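Local coordinates for protein PrgA (Enterococcus faecalis, PDB 6Z9K) that provides surface exclusion that protects enterococcal cells against unwanted conjugation, reaching far outside the cell, and is represented here by its CAP domain, at residues E8-P20 and A234-I246. Sequence-based numbering, arbitrary orientation.
Sequences EELKGHKGINLPP and ASMKSKEELQQEI
The two ends of the modelled CAP domain meet here: H13, in the N-terminal loop, packs on the start of the C-terminal helix 239-245. The ring of H13 is held in three ways. Its NE2 donates to K237 O at 2.8 Å, almost straight (176°) and in both the ring and carbonyl planes. Its ND1 accepts from G15 N at 3.0 Å. CG of K239 lies over one face, 3.5 Å from the ring centroid, as a CH-pi contact. With NE2 donating and ND1 accepting, the two bonds probably fix the ring's flip. The M236 methyl CE comes obliquely to H13 CE1 at 4.1 Å.

S238 is the N-cap of the helix and forms a capping box with E241; the carbonyl that H13 grips belongs to the residue just before it. The K239 chain bends at chi3 (-98°) beyond the ring and brings NZ to a lone pair of N17 OD1, at 2.8 Å. NZ also donates to water 2, which lies within bonding distance of the carbonyl oxygens of H13 and G15. R168 of helix 160-176 also bonds G15 O. Further along the helix, the side chains of L10 and L242 run past each other in opposite directions, with L10 CD2 against L242 CB, and L10 CD1 meets I246 CD1 tip to tip at 3.9 Å.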
loop_
_atom_site.group_PDB
_atom_site.type_symbol
_atom_site.label_atom_id
_atom_site.label_comp_id
_atom_site.label_asym_id
_atom_site.label_seq_id
_atom_site.Cartn_x
_atom_site.Cartn_y
_atom_site.Cartn_z
ATOM N N GLU A 8 19.071 14.213 7.953
ATOM C CA GLU A 8 18.162 14.466 9.112
ATOM C C GLU A 8 16.795 13.795 8.915
ATOM O O GLU A 8 16.369 13.558 7.753
ATOM C CB GLU A 8 17.904 15.956 9.334
ATOM C CG GLU A 8 19.055 16.682 9.987
ATOM C CD GLU A 8 18.705 18.109 10.366
ATOM O OE1 GLU A 8 17.491 18.422 10.439
ATOM O OE2 GLU A 8 19.645 18.911 10.583
ATOM N N GLU A 9 16.118 13.582 10.044
ATOM C CA GLU A 9 14.818 12.885 10.192
ATOM C C GLU A 9 13.748 13.571 9.332
ATOM O O GLU A 9 12.930 12.853 8.716
ATOM C CB GLU A 9 14.439 12.862 11.675
ATOM C CG GLU A 9 13.134 12.143 11.970
ATOM C CD GLU A 9 12.983 11.733 13.425
ATOM O OE1 GLU A 9 13.981 11.839 14.165
ATOM O OE2 GLU A 9 11.880 11.311 13.824
ATOM N N LEU A 10 13.736 14.903 9.293
ATOM C CA LEU A 10 12.618 15.642 8.667
ATOM C C LEU A 10 12.803 15.646 7.150
ATOM O O LEU A 10 11.817 15.368 6.480
ATOM C CB LEU A 10 12.482 17.052 9.256
ATOM C CG LEU A 10 11.546 17.147 10.466
ATOM C CD1 LEU A 10 11.681 18.502 11.155
ATOM C CD2 LEU A 10 10.086 16.907 10.086
ATOM N N LYS A 11 14.007 15.887 6.616
ATOM C CA LYS A 11 14.214 15.909 5.132
ATOM C C LYS A 11 13.881 14.530 4.534
ATOM O O LYS A 11 13.381 14.498 3.371
ATOM C CB LYS A 11 15.629 16.344 4.736
ATOM C CG LYS A 11 16.736 15.319 4.948
ATOM C CD LYS A 11 18.126 15.880 4.677
ATOM C CE LYS A 11 18.541 16.966 5.654
ATOM N NZ LYS A 11 20.001 17.223 5.594
ATOM N N GLY A 12 14.117 13.461 5.304
ATOM C CA GLY A 12 13.907 12.061 4.887
ATOM C C GLY A 12 12.519 11.541 5.240
ATOM O O GLY A 12 12.187 10.414 4.841
ATOM N N HIS A 13 11.704 12.323 5.949
ATOM C CA HIS A 13 10.383 11.862 6.449
ATOM C C HIS A 13 9.511 11.631 5.230
ATOM O O HIS A 13 9.334 12.567 4.438
ATOM C CB HIS A 13 9.724 12.860 7.412
ATOM C CG HIS A 13 8.544 12.318 8.150
ATOM N ND1 HIS A 13 7.375 11.999 7.514
ATOM C CD2 HIS A 13 8.327 12.054 9.466
ATOM C CE1 HIS A 13 6.490 11.555 8.412
ATOM N NE2 HIS A 13 7.054 11.596 9.614
ATOM N N LYS A 14 8.943 10.432 5.108
ATOM C CA LYS A 14 8.260 10.008 3.852
ATOM C C LYS A 14 6.746 10.182 3.944
ATOM O O LYS A 14 6.066 9.776 3.030
ATOM C CB LYS A 14 8.675 8.572 3.541
ATOM C CG LYS A 14 10.069 8.507 2.936
ATOM C CD LYS A 14 10.697 7.189 3.028
ATOM C CE LYS A 14 12.181 7.174 2.697
ATOM N NZ LYS A 14 12.971 8.082 3.561
ATOM N N GLY A 15 6.254 10.856 4.977
ATOM C CA GLY A 15 4.814 11.102 5.136
ATOM C C GLY A 15 4.240 11.769 3.899
ATOM O O GLY A 15 4.901 12.638 3.273
ATOM N N ILE A 16 3.033 11.381 3.552
ATOM C CA ILE A 16 2.323 11.963 2.401
ATOM C C ILE A 16 1.778 13.322 2.802
ATOM O O ILE A 16 1.106 13.448 3.860
ATOM C CB ILE A 16 1.256 10.988 1.877
ATOM C CG1 ILE A 16 1.953 9.709 1.399
ATOM C CG2 ILE A 16 0.457 11.630 0.756
ATOM C CD1 ILE A 16 1.014 8.577 1.278
ATOM N N ASN A 17 2.007 14.299 1.968
ATOM C CA ASN A 17 1.564 15.683 2.295
ATOM C C ASN A 17 0.128 15.880 1.822
ATOM O O ASN A 17 -0.132 15.714 0.614
ATOM C CB ASN A 17 2.488 16.686 1.630
ATOM C CG ASN A 17 3.917 16.519 2.093
ATOM O OD1 ASN A 17 4.157 16.550 3.303
ATOM N ND2 ASN A 17 4.835 16.287 1.159
ATOM N N LEU A 18 -0.800 16.144 2.741
ATOM C CA LEU A 18 -2.213 16.214 2.341
ATOM C C LEU A 18 -2.503 17.633 1.910
ATOM O O LEU A 18 -2.093 18.613 2.535
ATOM C CB LEU A 18 -3.162 15.796 3.462
ATOM C CG LEU A 18 -2.944 14.386 3.983
ATOM C CD1 LEU A 18 -3.988 14.047 5.031
ATOM C CD2 LEU A 18 -2.947 13.372 2.866
ATOM N N PRO A 19 -3.289 17.779 0.838
ATOM C CA PRO A 19 -3.703 19.101 0.370
ATOM C C PRO A 19 -4.906 19.594 1.151
ATOM O O PRO A 19 -5.634 18.802 1.771
ATOM C CB PRO A 19 -4.132 18.809 -1.069
ATOM C CG PRO A 19 -4.687 17.417 -0.997
ATOM C CD PRO A 19 -3.772 16.692 -0.027
ATOM N N PRO A 20 -5.186 20.910 1.121
ATOM C CA PRO A 20 -6.442 21.405 1.668
ATOM C C PRO A 20 -7.651 20.766 1.000
ATOM O O PRO A 20 -7.586 20.429 -0.195
ATOM C CB PRO A 20 -6.398 22.917 1.369
ATOM C CG PRO A 20 -4.940 23.222 1.137
ATOM C CD PRO A 20 -4.399 21.961 0.472
ATOM N N ALA A 234 0.881 -0.244 12.990
ATOM C CA ALA A 234 2.090 0.392 12.441
ATOM C C ALA A 234 1.879 1.901 12.573
ATOM O O ALA A 234 0.889 2.394 12.141
ATOM C CB ALA A 234 2.290 -0.001 11.002
ATOM N N SER A 235 2.748 2.587 13.261
ATOM C CA SER A 235 2.572 4.041 13.521
ATOM C C SER A 235 3.931 4.730 13.443
ATOM O O SER A 235 4.848 4.288 14.147
ATOM C CB SER A 235 1.937 4.231 14.871
ATOM O OG SER A 235 1.772 5.617 15.136
ATOM N N MET A 236 4.055 5.749 12.614
ATOM C CA MET A 236 5.255 6.623 12.578
ATOM C C MET A 236 4.851 7.981 13.163
ATOM O O MET A 236 3.691 8.351 13.026
ATOM C CB MET A 236 5.762 6.797 11.139
ATOM C CG MET A 236 4.830 7.623 10.287
ATOM S SD MET A 236 5.104 7.622 8.507
ATOM C CE MET A 236 6.870 7.514 8.407
ATOM N N LYS A 237 5.790 8.749 13.735
ATOM C CA LYS A 237 5.471 10.131 14.198
ATOM C C LYS A 237 5.128 10.957 12.964
ATOM O O LYS A 237 5.816 10.771 11.958
ATOM C CB LYS A 237 6.633 10.734 14.989
ATOM C CG LYS A 237 6.507 10.609 16.503
ATOM C CD LYS A 237 6.405 11.961 17.206
ATOM C CE LYS A 237 5.987 11.874 18.660
ATOM N NZ LYS A 237 7.154 11.707 19.563
ATOM N N SER A 238 4.064 11.756 13.001
ATOM C CA SER A 238 3.666 12.611 11.866
ATOM C C SER A 238 4.683 13.745 11.740
ATOM O O SER A 238 5.351 14.052 12.733
ATOM C CB SER A 238 2.260 13.148 11.977
ATOM O OG SER A 238 2.178 14.232 12.904
ATOM N N LYS A 239 4.809 14.322 10.549
ATOM C CA LYS A 239 5.673 15.511 10.358
ATOM C C LYS A 239 5.213 16.633 11.279
ATOM O O LYS A 239 6.075 17.335 11.876
ATOM C CB LYS A 239 5.602 15.966 8.908
ATOM C CG LYS A 239 6.564 15.236 8.001
ATOM C CD LYS A 239 6.958 16.098 6.807
ATOM C CE LYS A 239 6.134 15.737 5.612
ATOM N NZ LYS A 239 6.715 16.352 4.414
ATOM N N GLU A 240 3.903 16.785 11.402
ATOM C CA GLU A 240 3.264 17.856 12.206
ATOM C C GLU A 240 3.595 17.676 13.694
ATOM O O GLU A 240 3.977 18.699 14.342
ATOM C CB GLU A 240 1.761 17.895 11.890
ATOM C CG GLU A 240 1.451 18.374 10.481
ATOM C CD GLU A 240 1.530 17.319 9.374
ATOM O OE1 GLU A 240 1.649 16.137 9.693
ATOM O OE2 GLU A 240 1.510 17.694 8.181
ATOM N N GLU A 241 3.530 16.440 14.212
ATOM C CA GLU A 241 3.991 16.087 15.586
ATOM C C GLU A 241 5.469 16.456 15.749
ATOM O O GLU A 241 5.784 17.088 16.768
ATOM C CB GLU A 241 3.796 14.604 15.905
ATOM C CG GLU A 241 2.362 14.249 16.295
ATOM C CD GLU A 241 1.905 12.839 15.931
ATOM O OE1 GLU A 241 2.789 11.965 15.657
ATOM O OE2 GLU A 241 0.655 12.611 15.903
ATOM N N LEU A 242 6.329 16.093 14.794
ATOM C CA LEU A 242 7.795 16.335 14.853
ATOM C C LEU A 242 8.093 17.834 14.827
ATOM O O LEU A 242 8.933 18.265 15.626
ATOM C CB LEU A 242 8.508 15.675 13.674
ATOM C CG LEU A 242 8.720 14.166 13.777
ATOM C CD1 LEU A 242 9.752 13.721 12.740
ATOM C CD2 LEU A 242 9.144 13.750 15.185
ATOM N N GLN A 243 7.473 18.573 13.902
ATOM C CA GLN A 243 7.587 20.054 13.821
ATOM C C GLN A 243 7.085 20.648 15.147
ATOM O O GLN A 243 7.796 21.503 15.669
ATOM C CB GLN A 243 6.866 20.586 12.575
ATOM C CG GLN A 243 7.578 20.225 11.272
ATOM C CD GLN A 243 6.717 20.118 10.026
ATOM O OE1 GLN A 243 5.481 20.140 10.058
ATOM N NE2 GLN A 243 7.374 19.993 8.882
ATOM N N GLN A 244 5.953 20.186 15.705
ATOM C CA GLN A 244 5.357 20.758 16.959
ATOM C C GLN A 244 6.236 20.414 18.175
ATOM O O GLN A 244 6.096 21.118 19.215
ATOM C CB GLN A 244 3.900 20.318 17.210
ATOM C CG GLN A 244 3.339 20.729 18.580
ATOM C CD GLN A 244 3.058 22.207 18.755
ATOM O OE1 GLN A 244 2.850 22.945 17.793
ATOM N NE2 GLN A 244 3.022 22.653 20.010
ATOM N N GLU A 245 7.105 19.402 18.076
ATOM C CA GLU A 245 8.101 19.102 19.139
ATOM C C GLU A 245 9.149 20.218 19.167
ATOM O O GLU A 245 9.417 20.735 20.280
ATOM C CB GLU A 245 8.726 17.713 18.967
ATOM C CG GLU A 245 8.091 16.667 19.879
ATOM C CD GLU A 245 8.109 15.221 19.393
ATOM O OE1 GLU A 245 8.965 14.885 18.534
ATOM O OE2 GLU A 245 7.254 14.426 19.875
ATOM N N ILE A 246 9.704 20.578 18.005
ATOM C CA ILE A 246 10.726 21.666 17.851
ATOM C C ILE A 246 10.110 23.019 18.245
ATOM O O ILE A 246 10.550 23.611 19.229
ATOM C CB ILE A 246 11.273 21.675 16.409
ATOM C CG1 ILE A 246 12.146 20.442 16.136
ATOM C CG2 ILE A 246 11.982 22.985 16.105
ATOM C CD1 ILE A 246 12.151 19.989 14.688
HETATM O O HOH W 1 9.849 15.301 4.241
HETATM O O HOH W 2 7.260 13.860 3.263
HETATM O O HOH W 3 2.569 17.091 5.695
HETATM O O HOH W 4 -0.209 16.604 5.534
#